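Local atomic coordinates of mannitol dehydrogenase (PDB entry 1LJ8), a protein that probably catalyses the NAD-dependent oxidation of mannitol at its second carbon, as a long-chain dehydrogenase that binds NAD. Residues A[6-11]-A[96-101]; A[73-78]-A[252-257]; A[332-337]-A[384-389]; A[390-393]-A[397-400]. One frame throughout, in Å; residues are numbered along the deposited sequence.

The four contacts split between the Rossmann domain and the C-terminal domain. Contacts 1 and 2 lie on the NAD-binding Rossmann side, their centres about 12 Å apart, and both reach the same mixed sheet through strands 96-107 and 256-258; their segments alternate along the chain, so the two connections interlock. Contacts 3 and 4 follow later, in the helical C-terminal domain, their centres about 10 Å apart. They share helix 387-396 and touch directly where R398 NH2 approaches L337 O at 3.1 Å, a probable hydrogen bond. About 36 Å separates the centres of contacts 2 and 3, which come toward the NAD site from the two domains through W254 and F385, while contacts 1 and 4 lie away from it.

Contact 1: A[6-11]-A[96-101]; sequences QNLTQL and VRVIGS
L8 and L11 both reach V98 with their CD1 methyls, one for each branch of the valine, and so lay the N-terminal loop against strand 96-107 of the Rossmann-domain sheet. The strand is an inner member of that mixed sheet, antiparallel to strand 83-87. The leucines come in differently. L8 crosses V98 at a slant: its CG stands anti to the backbone N (chi1 -167°), which carries the end of the side chain closer to the strand than its CB direction alone would suggest. L8 CD1 then lies 3.7 Å from V98 CG1 and 4.1 Å from V98 CB. L11 has CB directed at the strand, its CG beside the backbone N, and meets the valine at roughly a right angle. The match-up is thus a two-pronged one, purely apolar, and small in area, with the buried valine as the single point of the strand that both prongs find.

A backbone bond from Q10 N to N7 O, 2.7 Å long, curls the loop between the two leucines. Beyond these residues, the backbone of V98 pairs with K16, which brings a later part of the N-terminal chain alongside the strand, while L11 also touches M1. The other branch of the valine completes the contact, with V98 CG2 3.9 Å from L11 CD1.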
loop_
_atom_site.group_PDB
_atom_site.type_symbol
_atom_site.label_atom_id
_atom_site.label_comp_id
_atom_site.label_asym_id
_atom_site.label_seq_id
_atom_site.Cartn_x
_atom_site.Cartn_y
_atom_site.Cartn_z
ATOM N N GLN A 6 2.753 19.339 -25.267
ATOM C CA GLN A 6 2.455 20.488 -26.104
ATOM C C GLN A 6 2.015 21.688 -25.286
ATOM O O GLN A 6 2.392 22.819 -25.603
ATOM C CB GLN A 6 1.372 20.134 -27.124
ATOM C CG GLN A 6 1.347 21.044 -28.341
ATOM C CD GLN A 6 2.679 21.068 -29.132
ATOM O OE1 GLN A 6 3.392 20.053 -29.258
ATOM N NE2 GLN A 6 3.021 22.257 -29.660
ATOM N N ASN A 7 1.262 21.444 -24.199
ATOM C CA ASN A 7 0.723 22.521 -23.390
ATOM C C ASN A 7 1.465 22.812 -22.118
ATOM O O ASN A 7 1.079 23.702 -21.350
ATOM C CB ASN A 7 -0.732 22.211 -23.003
ATOM C CG ASN A 7 -1.636 22.036 -24.207
ATOM O OD1 ASN A 7 -1.358 22.585 -25.315
ATOM N ND2 ASN A 7 -2.736 21.315 -24.015
ATOM N N LEU A 8 2.541 22.073 -21.897
ATOM C CA LEU A 8 3.286 22.194 -20.646
ATOM C C LEU A 8 3.669 23.629 -20.273
ATOM O O LEU A 8 3.692 23.976 -19.096
ATOM C CB LEU A 8 4.509 21.287 -20.719
ATOM C CG LEU A 8 5.300 21.006 -19.429
ATOM C CD1 LEU A 8 4.371 20.437 -18.313
ATOM C CD2 LEU A 8 6.415 20.000 -19.785
ATOM N N THR A 9 3.957 24.474 -21.264
ATOM C CA THR A 9 4.346 25.840 -20.934
ATOM C C THR A 9 3.162 26.801 -20.912
ATOM O O THR A 9 3.326 28.012 -20.720
ATOM C CB THR A 9 5.436 26.376 -21.936
ATOM O OG1 THR A 9 4.881 26.519 -23.246
ATOM C CG2 THR A 9 6.614 25.414 -21.980
ATOM N N GLN A 10 1.961 26.273 -21.086
ATOM C CA GLN A 10 0.786 27.128 -21.084
ATOM C C GLN A 10 -0.180 26.850 -19.913
ATOM O O GLN A 10 -1.402 26.992 -20.057
ATOM C CB GLN A 10 0.035 26.949 -22.392
ATOM C CG GLN A 10 0.900 27.040 -23.636
ATOM C CD GLN A 10 0.078 26.737 -24.880
ATOM O OE1 GLN A 10 -0.936 27.404 -25.133
ATOM N NE2 GLN A 10 0.496 25.727 -25.658
ATOM N N LEU A 11 0.353 26.447 -18.762
ATOM C CA LEU A 11 -0.495 26.173 -17.597
ATOM C C LEU A 11 -0.461 27.369 -16.665
ATOM O O LEU A 11 0.323 28.296 -16.869
ATOM C CB LEU A 11 0.014 24.917 -16.842
ATOM C CG LEU A 11 0.093 23.689 -17.763
ATOM C CD1 LEU A 11 0.710 22.487 -16.997
ATOM C CD2 LEU A 11 -1.308 23.330 -18.254
ATOM N N VAL A 96 1.331 22.402 -6.559
ATOM C CA VAL A 96 0.717 21.680 -7.672
ATOM C C VAL A 96 1.897 21.603 -8.628
ATOM O O VAL A 96 2.465 22.626 -9.032
ATOM C CB VAL A 96 -0.416 22.471 -8.333
ATOM C CG1 VAL A 96 -1.055 21.603 -9.442
ATOM C CG2 VAL A 96 -1.425 22.851 -7.305
ATOM N N ARG A 97 2.261 20.384 -9.005
ATOM C CA ARG A 97 3.459 20.173 -9.788
ATOM C C ARG A 97 3.269 19.101 -10.843
ATOM O O ARG A 97 2.670 18.069 -10.563
ATOM C CB ARG A 97 4.560 19.710 -8.822
ATOM C CG ARG A 97 5.834 19.203 -9.486
ATOM C CD ARG A 97 6.872 18.768 -8.403
ATOM N NE ARG A 97 7.374 19.935 -7.657
ATOM C CZ ARG A 97 8.230 20.830 -8.154
ATOM N NH1 ARG A 97 8.712 20.726 -9.397
ATOM N NH2 ARG A 97 8.560 21.902 -7.420
ATOM N N VAL A 98 3.765 19.367 -12.048
ATOM C CA VAL A 98 3.729 18.370 -13.101
ATOM C C VAL A 98 4.972 17.465 -12.928
ATOM O O VAL A 98 6.099 17.958 -12.831
ATOM C CB VAL A 98 3.752 19.035 -14.494
ATOM C CG1 VAL A 98 3.959 17.940 -15.550
ATOM C CG2 VAL A 98 2.394 19.754 -14.721
ATOM N N ILE A 99 4.765 16.143 -12.887
ATOM C CA ILE A 99 5.834 15.173 -12.669
ATOM C C ILE A 99 6.221 14.559 -14.008
ATOM O O ILE A 99 5.332 14.117 -14.755
ATOM C CB ILE A 99 5.348 14.041 -11.718
ATOM C CG1 ILE A 99 4.957 14.659 -10.352
ATOM C CG2 ILE A 99 6.447 12.968 -11.565
ATOM C CD1 ILE A 99 6.193 15.246 -9.539
ATOM N N GLY A 100 7.530 14.515 -14.299
ATOM C CA GLY A 100 7.982 13.956 -15.567
ATOM C C GLY A 100 8.895 12.751 -15.464
ATOM O O GLY A 100 9.502 12.347 -16.465
ATOM N N SER A 101 8.968 12.138 -14.278
ATOM C CA SER A 101 9.875 10.995 -14.091
ATOM C C SER A 101 9.418 9.636 -14.624
ATOM O O SER A 101 10.202 8.694 -14.628
ATOM C CB SER A 101 10.203 10.892 -12.601
ATOM O OG SER A 101 8.981 10.783 -11.892
#

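Contact 2: A[73-78]-A[252-257]; sequences RDDLAG and DAWPVV
D75 and L76, consecutive on helix 69-77, meet A253 and W254 in the loop that leads into strand 256-258. With chi1 -76°, D75 sets its carboxylate beside its own backbone N and over the methyl of A253, where D75 CG is 3.9 Å from A253 CB. Its OD2 comes within 4.0 Å of W254 CB, but the charge is answered by a salt bridge to K71, one turn back on the helix. Replacing D75 with an alanine would probably open a gap beside the A253 methyl and leave K71 without its carboxylate mate.

L76 works at the tryptophan's benzo edge, in the ring plane: its CG is 4.0 Å from W254 CE3, and its CD1 and CD2 are equally close to CZ3 and CE3 respectively. The indole gets there by chi1 -170°, with CG anti to the backbone N. The backbone N of W254 is held by an Asx turn, donating to D252 OD1 at 2.9 Å.

The indole also makes a cation-pi contact with R39 of helix 36-40, and the W254 side chain is about 5 Å from the bound NAD at the nearest atoms. Helix 69-77 is thus packed beside the entry to edge strand 256-258, with L76 also touching F83 of neighbouring strand 83-87.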
loop_
_atom_site.group_PDB
_atom_site.type_symbol
_atom_site.label_atom_id
_atom_site.label_comp_id
_atom_site.label_asym_id
_atom_site.label_seq_id
_atom_site.Cartn_x
_atom_site.Cartn_y
_atom_site.Cartn_z
ATOM N N ARG A 73 -2.566 3.312 -18.198
ATOM C CA ARG A 73 -1.636 3.459 -19.297
ATOM C C ARG A 73 -2.198 4.436 -20.345
ATOM O O ARG A 73 -1.492 5.330 -20.801
ATOM C CB ARG A 73 -1.378 2.046 -19.918
ATOM C CG ARG A 73 -0.194 1.965 -20.903
ATOM C CD ARG A 73 -0.549 2.531 -22.321
ATOM N NE ARG A 73 -1.796 1.966 -22.865
ATOM C CZ ARG A 73 -1.885 0.775 -23.458
ATOM N NH1 ARG A 73 -0.800 0.005 -23.599
ATOM N NH2 ARG A 73 -3.066 0.330 -23.903
ATOM N N ASP A 74 -3.463 4.243 -20.734
ATOM C CA ASP A 74 -4.068 5.103 -21.748
ATOM C C ASP A 74 -4.148 6.555 -21.278
ATOM O O ASP A 74 -3.811 7.463 -22.036
ATOM C CB ASP A 74 -5.476 4.618 -22.103
ATOM C CG ASP A 74 -5.476 3.286 -22.868
ATOM O OD1 ASP A 74 -4.414 2.862 -23.350
ATOM O OD2 ASP A 74 -6.577 2.701 -22.994
ATOM N N ASP A 75 -4.528 6.763 -20.016
ATOM C CA ASP A 75 -4.661 8.121 -19.484
ATOM C C ASP A 75 -3.305 8.797 -19.466
ATOM O O ASP A 75 -3.194 9.982 -19.848
ATOM C CB ASP A 75 -5.251 8.131 -18.060
ATOM C CG ASP A 75 -6.781 7.860 -18.033
ATOM O OD1 ASP A 75 -7.448 7.920 -19.083
ATOM O OD2 ASP A 75 -7.301 7.604 -16.931
ATOM N N LEU A 76 -2.270 8.075 -19.011
ATOM C CA LEU A 76 -0.952 8.679 -18.979
ATOM C C LEU A 76 -0.408 8.881 -20.412
ATOM O O LEU A 76 0.164 9.926 -20.711
ATOM C CB LEU A 76 0.049 7.823 -18.174
ATOM C CG LEU A 76 -0.183 7.749 -16.671
ATOM C CD1 LEU A 76 0.842 6.795 -16.063
ATOM C CD2 LEU A 76 -0.076 9.151 -16.055
ATOM N N ALA A 77 -0.573 7.882 -21.286
ATOM C CA ALA A 77 -0.051 8.013 -22.657
ATOM C C ALA A 77 -0.676 9.208 -23.356
ATOM O O ALA A 77 -0.014 9.866 -24.160
ATOM C CB ALA A 77 -0.308 6.752 -23.458
ATOM N N GLY A 78 -1.939 9.503 -23.046
ATOM C CA GLY A 78 -2.581 10.653 -23.678
ATOM C C GLY A 78 -2.029 11.982 -23.173
ATOM O O GLY A 78 -2.364 13.060 -23.686
ATOM N N ASP A 252 -6.498 17.243 -16.229
ATOM C CA ASP A 252 -5.624 16.076 -16.131
ATOM C C ASP A 252 -6.558 14.851 -16.049
ATOM O O ASP A 252 -7.429 14.791 -15.186
ATOM C CB ASP A 252 -4.759 16.218 -14.859
ATOM C CG ASP A 252 -3.678 15.151 -14.749
ATOM O OD1 ASP A 252 -3.857 14.046 -15.306
ATOM O OD2 ASP A 252 -2.655 15.426 -14.097
ATOM N N ALA A 253 -6.380 13.862 -16.940
ATOM C CA ALA A 253 -7.268 12.713 -16.926
ATOM C C ALA A 253 -7.025 11.894 -15.651
ATOM O O ALA A 253 -7.910 11.151 -15.231
ATOM C CB ALA A 253 -7.016 11.801 -18.154
ATOM N N TRP A 254 -5.833 12.003 -15.078
ATOM C CA TRP A 254 -5.541 11.168 -13.880
ATOM C C TRP A 254 -4.430 11.756 -13.036
ATOM O O TRP A 254 -3.289 11.276 -13.007
ATOM C CB TRP A 254 -5.164 9.728 -14.331
ATOM C CG TRP A 254 -5.073 8.675 -13.216
ATOM C CD1 TRP A 254 -5.910 8.529 -12.146
ATOM C CD2 TRP A 254 -4.063 7.676 -13.083
ATOM N NE1 TRP A 254 -5.461 7.491 -11.340
ATOM C CE2 TRP A 254 -4.329 6.960 -11.901
ATOM C CE3 TRP A 254 -2.938 7.330 -13.851
ATOM C CZ2 TRP A 254 -3.505 5.901 -11.461
ATOM C CZ3 TRP A 254 -2.117 6.297 -13.416
ATOM C CH2 TRP A 254 -2.406 5.597 -12.230
ATOM N N PRO A 255 -4.748 12.842 -12.347
ATOM C CA PRO A 255 -3.711 13.425 -11.497
ATOM C C PRO A 255 -3.571 12.528 -10.249
ATOM O O PRO A 255 -4.382 11.616 -10.053
ATOM C CB PRO A 255 -4.288 14.789 -11.128
ATOM C CG PRO A 255 -5.806 14.542 -11.083
ATOM C CD PRO A 255 -6.022 13.585 -12.295
ATOM N N VAL A 256 -2.537 12.745 -9.445
ATOM C CA VAL A 256 -2.415 11.988 -8.181
ATOM C C VAL A 256 -2.582 13.038 -7.069
ATOM O O VAL A 256 -2.031 14.139 -7.168
ATOM C CB VAL A 256 -1.070 11.243 -8.022
ATOM C CG1 VAL A 256 0.150 12.221 -7.955
ATOM C CG2 VAL A 256 -1.122 10.374 -6.704
ATOM N N VAL A 257 -3.412 12.730 -6.072
ATOM C CA VAL A 257 -3.603 13.669 -4.960
ATOM C C VAL A 257 -2.939 13.042 -3.730
ATOM O O VAL A 257 -2.933 11.803 -3.582
ATOM C CB VAL A 257 -5.122 13.931 -4.657
ATOM C CG1 VAL A 257 -5.733 14.770 -5.803
ATOM C CG2 VAL A 257 -5.880 12.638 -4.488
#

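Contact 3: A[332-337]-A[384-389]; sequences RAYMDL and KFTVPT
Y334 of helix 325-339 brings its hydroxyl against T386 and T389, at the junction of helices 378-385 and 387-396 in the helical C-terminal domain. T386 is the residue that breaks helical geometry there, and it occupies the N-cap position of the second helix, although its side chain makes no capping bond.

The polar part of the contact runs through two waters. Y334 OH donates to the first at 2.6 Å, and that water in turn donates to F385 O at 2.7 Å, so a buried backbone carbonyl near the helix break is satisfied at one remove. The second water donates weakly to Y334 OH and is hydrogen-bonded to T386 OG1, 2.7 Å away. The phenol oxygen thus serves as donor to one water and acceptor from the other.

The direct contacts are van der Waals. T389 and Y334 approach from opposite directions, and T389 CB and CG2 both come to 3.8 Å from Y334 OH. Chi1 of 177° swings the tyrosine ring out from its helix and brings the hydroxyl up to T389 and the two waters.

V339 touches both Y334 and T389. F385 turns its ring the other way, toward E133 and N191, two residues of the NAD site. Flanking the bridged hydroxyl, the methyl T386 CG2 lies 4.1 Å from Y334 OH.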
loop_
_atom_site.group_PDB
_atom_site.type_symbol
_atom_site.label_atom_id
_atom_site.label_comp_id
_atom_site.label_asym_id
_atom_site.label_seq_id
_atom_site.Cartn_x
_atom_site.Cartn_y
_atom_site.Cartn_z
ATOM N N ARG A 332 -6.745 6.656 19.895
ATOM C CA ARG A 332 -5.687 6.905 20.875
ATOM C C ARG A 332 -5.550 5.747 21.855
ATOM O O ARG A 332 -4.431 5.353 22.215
ATOM C CB ARG A 332 -5.950 8.208 21.649
ATOM C CG ARG A 332 -5.778 9.470 20.855
ATOM C CD ARG A 332 -5.766 10.657 21.819
ATOM N NE ARG A 332 -5.813 11.958 21.142
ATOM C CZ ARG A 332 -4.760 12.598 20.624
ATOM N NH1 ARG A 332 -3.541 12.069 20.681
ATOM N NH2 ARG A 332 -4.932 13.798 20.078
ATOM N N ALA A 333 -6.678 5.184 22.276
ATOM C CA ALA A 333 -6.611 4.055 23.220
ATOM C C ALA A 333 -5.960 2.840 22.532
ATOM O O ALA A 333 -5.135 2.145 23.108
ATOM C CB ALA A 333 -8.017 3.689 23.706
ATOM N N TYR A 334 -6.365 2.570 21.290
ATOM C CA TYR A 334 -5.777 1.460 20.556
ATOM C C TYR A 334 -4.263 1.668 20.397
ATOM O O TYR A 334 -3.456 0.738 20.677
ATOM C CB TYR A 334 -6.458 1.322 19.170
ATOM C CG TYR A 334 -5.867 0.238 18.310
ATOM C CD1 TYR A 334 -6.150 -1.103 18.561
ATOM C CD2 TYR A 334 -5.030 0.548 17.233
ATOM C CE1 TYR A 334 -5.617 -2.111 17.782
ATOM C CE2 TYR A 334 -4.507 -0.483 16.409
ATOM C CZ TYR A 334 -4.812 -1.806 16.707
ATOM O OH TYR A 334 -4.327 -2.865 15.970
HETATM N N MSE A 335 -3.847 2.871 19.970
HETATM C CA MSE A 335 -2.409 3.169 19.774
HETATM C C MSE A 335 -1.633 3.119 21.113
HETATM O O MSE A 335 -0.566 2.506 21.210
HETATM C CB MSE A 335 -2.200 4.571 19.179
HETATM C CG MSE A 335 -2.633 4.670 17.741
HETATM SE SE MSE A 335 -1.937 6.294 16.913
HETATM C CE MSE A 335 -2.755 7.630 18.062
ATOM N N ASP A 336 -2.180 3.776 22.129
ATOM C CA ASP A 336 -1.474 3.849 23.411
ATOM C C ASP A 336 -1.446 2.584 24.238
ATOM O O ASP A 336 -0.404 2.239 24.804
ATOM C CB ASP A 336 -2.064 4.949 24.316
ATOM C CG ASP A 336 -1.900 6.340 23.751
ATOM O OD1 ASP A 336 -1.018 6.588 22.909
ATOM O OD2 ASP A 336 -2.674 7.229 24.156
ATOM N N LEU A 337 -2.572 1.876 24.300
ATOM C CA LEU A 337 -2.640 0.700 25.171
ATOM C C LEU A 337 -2.386 -0.638 24.511
ATOM O O LEU A 337 -1.889 -1.572 25.147
ATOM C CB LEU A 337 -4.004 0.637 25.834
ATOM C CG LEU A 337 -4.445 1.922 26.550
ATOM C CD1 LEU A 337 -5.906 1.789 26.957
ATOM C CD2 LEU A 337 -3.540 2.155 27.778
ATOM N N LYS A 384 -1.529 -8.125 8.064
ATOM C CA LYS A 384 -0.377 -7.232 8.114
ATOM C C LYS A 384 -0.509 -6.145 9.167
ATOM O O LYS A 384 0.457 -5.838 9.864
ATOM C CB LYS A 384 -0.180 -6.502 6.771
ATOM C CG LYS A 384 0.698 -7.230 5.793
ATOM C CD LYS A 384 0.098 -8.527 5.353
ATOM C CE LYS A 384 1.050 -9.236 4.372
ATOM N NZ LYS A 384 0.594 -10.613 4.071
ATOM N N PHE A 385 -1.709 -5.570 9.270
ATOM C CA PHE A 385 -1.913 -4.386 10.107
ATOM C C PHE A 385 -2.429 -4.572 11.510
ATOM O O PHE A 385 -2.133 -3.722 12.375
ATOM C CB PHE A 385 -2.943 -3.413 9.471
ATOM C CG PHE A 385 -2.626 -2.951 8.061
ATOM C CD1 PHE A 385 -3.606 -2.241 7.332
ATOM C CD2 PHE A 385 -1.362 -3.174 7.454
ATOM C CE1 PHE A 385 -3.322 -1.758 6.006
ATOM C CE2 PHE A 385 -1.076 -2.700 6.130
ATOM C CZ PHE A 385 -2.053 -1.992 5.416
ATOM N N THR A 386 -3.195 -5.647 11.715
ATOM C CA THR A 386 -3.933 -5.829 12.970
ATOM C C THR A 386 -3.712 -7.153 13.695
ATOM O O THR A 386 -3.574 -7.198 14.915
ATOM C CB THR A 386 -5.420 -5.669 12.638
ATOM O OG1 THR A 386 -5.594 -4.407 11.972
ATOM C CG2 THR A 386 -6.313 -5.792 13.906
ATOM N N VAL A 387 -3.683 -8.245 12.936
ATOM C CA VAL A 387 -3.485 -9.517 13.580
ATOM C C VAL A 387 -2.189 -9.623 14.403
ATOM O O VAL A 387 -2.206 -10.245 15.461
ATOM C CB VAL A 387 -3.607 -10.680 12.550
ATOM C CG1 VAL A 387 -3.313 -12.022 13.224
ATOM C CG2 VAL A 387 -5.038 -10.716 11.985
ATOM N N PRO A 388 -1.058 -9.039 13.949
ATOM C CA PRO A 388 0.166 -9.160 14.784
ATOM C C PRO A 388 -0.050 -8.558 16.185
ATOM O O PRO A 388 0.367 -9.131 17.223
ATOM C CB PRO A 388 1.213 -8.405 13.966
ATOM C CG PRO A 388 0.814 -8.772 12.555
ATOM C CD PRO A 388 -0.705 -8.534 12.600
ATOM N N THR A 389 -0.752 -7.435 16.209
ATOM C CA THR A 389 -1.080 -6.777 17.475
ATOM C C THR A 389 -2.005 -7.688 18.293
ATOM O O THR A 389 -1.767 -7.896 19.491
ATOM C CB THR A 389 -1.775 -5.387 17.213
ATOM O OG1 THR A 389 -0.799 -4.501 16.644
ATOM C CG2 THR A 389 -2.352 -4.787 18.516
HETATM O O HOH W 1 -2.015 -2.504 14.746
HETATM O O HOH W 2 -6.198 -2.404 13.745
#

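Contact 4: A[390-393]-A[397-400]; sequences INRL and GRET
L393 and R398 carry most of this contact, with T400 behind them, where helix 387-396 ends and the chain turns toward helix 401-413. The ending is a Schellman motif: G397 takes a positive phi (73°), which favours glycine, and R398 N donates to L393 O at 2.9 Å.

The same two residues meet again through their side chains. L393 CD2 sits over the centre of one face of the R398 guanidinium, 3.4 Å from CZ, and the two side chains cross at about a right angle. The arginine bends at chi3 (64°), bringing its head back over the leucine. The other L393 branch, CD1, lies 3.7 Å from E399 O, and T400 CG2, just ahead of helix 401-413, packs at 3.9 Å against L393 CB.

At the guanidinium edge stands R392 CG, 3.7 Å from R398 NH1. R392 NE and R398 NH1 are 4.2 Å apart, and D396 forms a salt bridge to both arginines. R398 NH1 also hydrogen-bonds to N342, and R398 NH2 to L337 O, near the end of helix 325-339. A leucine in place of R398 is likely to leave L337 O and N342 without this donor, and D396 with R392 alone. The shared D396 carboxylate probably balances the two positive charges, while the leucine methyl shields one face of a guanidinium whose nitrogens tie the end of helix 387-396 to helix 325-339 and the loop after it.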
loop_
_atom_site.group_PDB
_atom_site.type_symbol
_atom_site.label_atom_id
_atom_site.label_comp_id
_atom_site.label_asym_id
_atom_site.label_seq_id
_atom_site.Cartn_x
_atom_site.Cartn_y
_atom_site.Cartn_z
ATOM N N ILE A 390 -3.079 -8.207 17.672
ATOM C CA ILE A 390 -4.002 -9.094 18.381
ATOM C C ILE A 390 -3.252 -10.301 18.951
ATOM O O ILE A 390 -3.468 -10.687 20.109
ATOM C CB ILE A 390 -5.126 -9.616 17.452
ATOM C CG1 ILE A 390 -6.073 -8.444 17.118
ATOM C CG2 ILE A 390 -5.953 -10.741 18.146
ATOM C CD1 ILE A 390 -7.046 -8.771 15.990
ATOM N N ASN A 391 -2.392 -10.908 18.144
ATOM C CA ASN A 391 -1.680 -12.099 18.642
ATOM C C ASN A 391 -0.854 -11.791 19.881
ATOM O O ASN A 391 -0.709 -12.625 20.791
ATOM C CB ASN A 391 -0.729 -12.676 17.573
ATOM C CG ASN A 391 -1.470 -13.360 16.440
ATOM O OD1 ASN A 391 -2.664 -13.679 16.563
ATOM N ND2 ASN A 391 -0.769 -13.569 15.309
ATOM N N ARG A 392 -0.252 -10.620 19.893
ATOM C CA ARG A 392 0.567 -10.241 21.042
ATOM C C ARG A 392 -0.346 -10.041 22.258
ATOM O O ARG A 392 -0.012 -10.408 23.384
ATOM C CB ARG A 392 1.358 -8.957 20.707
ATOM C CG ARG A 392 2.090 -8.299 21.891
ATOM C CD ARG A 392 3.181 -9.260 22.473
ATOM N NE ARG A 392 4.056 -8.494 23.364
ATOM C CZ ARG A 392 5.117 -7.793 22.940
ATOM N NH1 ARG A 392 5.450 -7.777 21.654
ATOM N NH2 ARG A 392 5.809 -7.059 23.812
ATOM N N LEU A 393 -1.513 -9.442 22.054
ATOM C CA LEU A 393 -2.411 -9.251 23.192
ATOM C C LEU A 393 -2.861 -10.605 23.743
ATOM O O LEU A 393 -2.925 -10.804 24.964
ATOM C CB LEU A 393 -3.648 -8.433 22.791
ATOM C CG LEU A 393 -3.368 -7.025 22.214
ATOM C CD1 LEU A 393 -4.674 -6.316 21.767
ATOM C CD2 LEU A 393 -2.672 -6.191 23.297
ATOM N N GLY A 397 -1.973 -12.097 27.501
ATOM C CA GLY A 397 -3.116 -12.156 28.386
ATOM C C GLY A 397 -3.630 -10.749 28.614
ATOM O O GLY A 397 -4.200 -10.489 29.662
ATOM N N ARG A 398 -3.403 -9.830 27.664
ATOM C CA ARG A 398 -3.872 -8.430 27.774
ATOM C C ARG A 398 -5.278 -8.274 27.160
ATOM O O ARG A 398 -5.725 -9.136 26.412
ATOM C CB ARG A 398 -2.885 -7.474 27.093
ATOM C CG ARG A 398 -1.612 -7.244 27.942
ATOM C CD ARG A 398 -0.419 -6.852 27.095
ATOM N NE ARG A 398 -0.610 -5.574 26.409
ATOM C CZ ARG A 398 -0.012 -5.280 25.256
ATOM N NH1 ARG A 398 0.795 -6.181 24.687
ATOM N NH2 ARG A 398 -0.215 -4.094 24.681
ATOM N N GLU A 399 -5.949 -7.175 27.479
ATOM C CA GLU A 399 -7.333 -6.932 27.013
ATOM C C GLU A 399 -7.393 -6.938 25.487
ATOM O O GLU A 399 -6.629 -6.206 24.869
ATOM C CB GLU A 399 -7.802 -5.563 27.534
ATOM C CG GLU A 399 -9.161 -5.012 26.968
ATOM C CD GLU A 399 -10.419 -5.866 27.313
ATOM O OE1 GLU A 399 -10.749 -6.887 26.618
ATOM O OE2 GLU A 399 -11.099 -5.504 28.316
ATOM N N THR A 400 -8.281 -7.735 24.889
ATOM C CA THR A 400 -8.362 -7.739 23.408
ATOM C C THR A 400 -9.563 -6.990 22.850
ATOM O O THR A 400 -9.703 -6.881 21.627
ATOM C CB THR A 400 -8.446 -9.181 22.829
ATOM O OG1 THR A 400 -9.661 -9.818 23.261
ATOM C CG2 THR A 400 -7.224 -10.019 23.280
#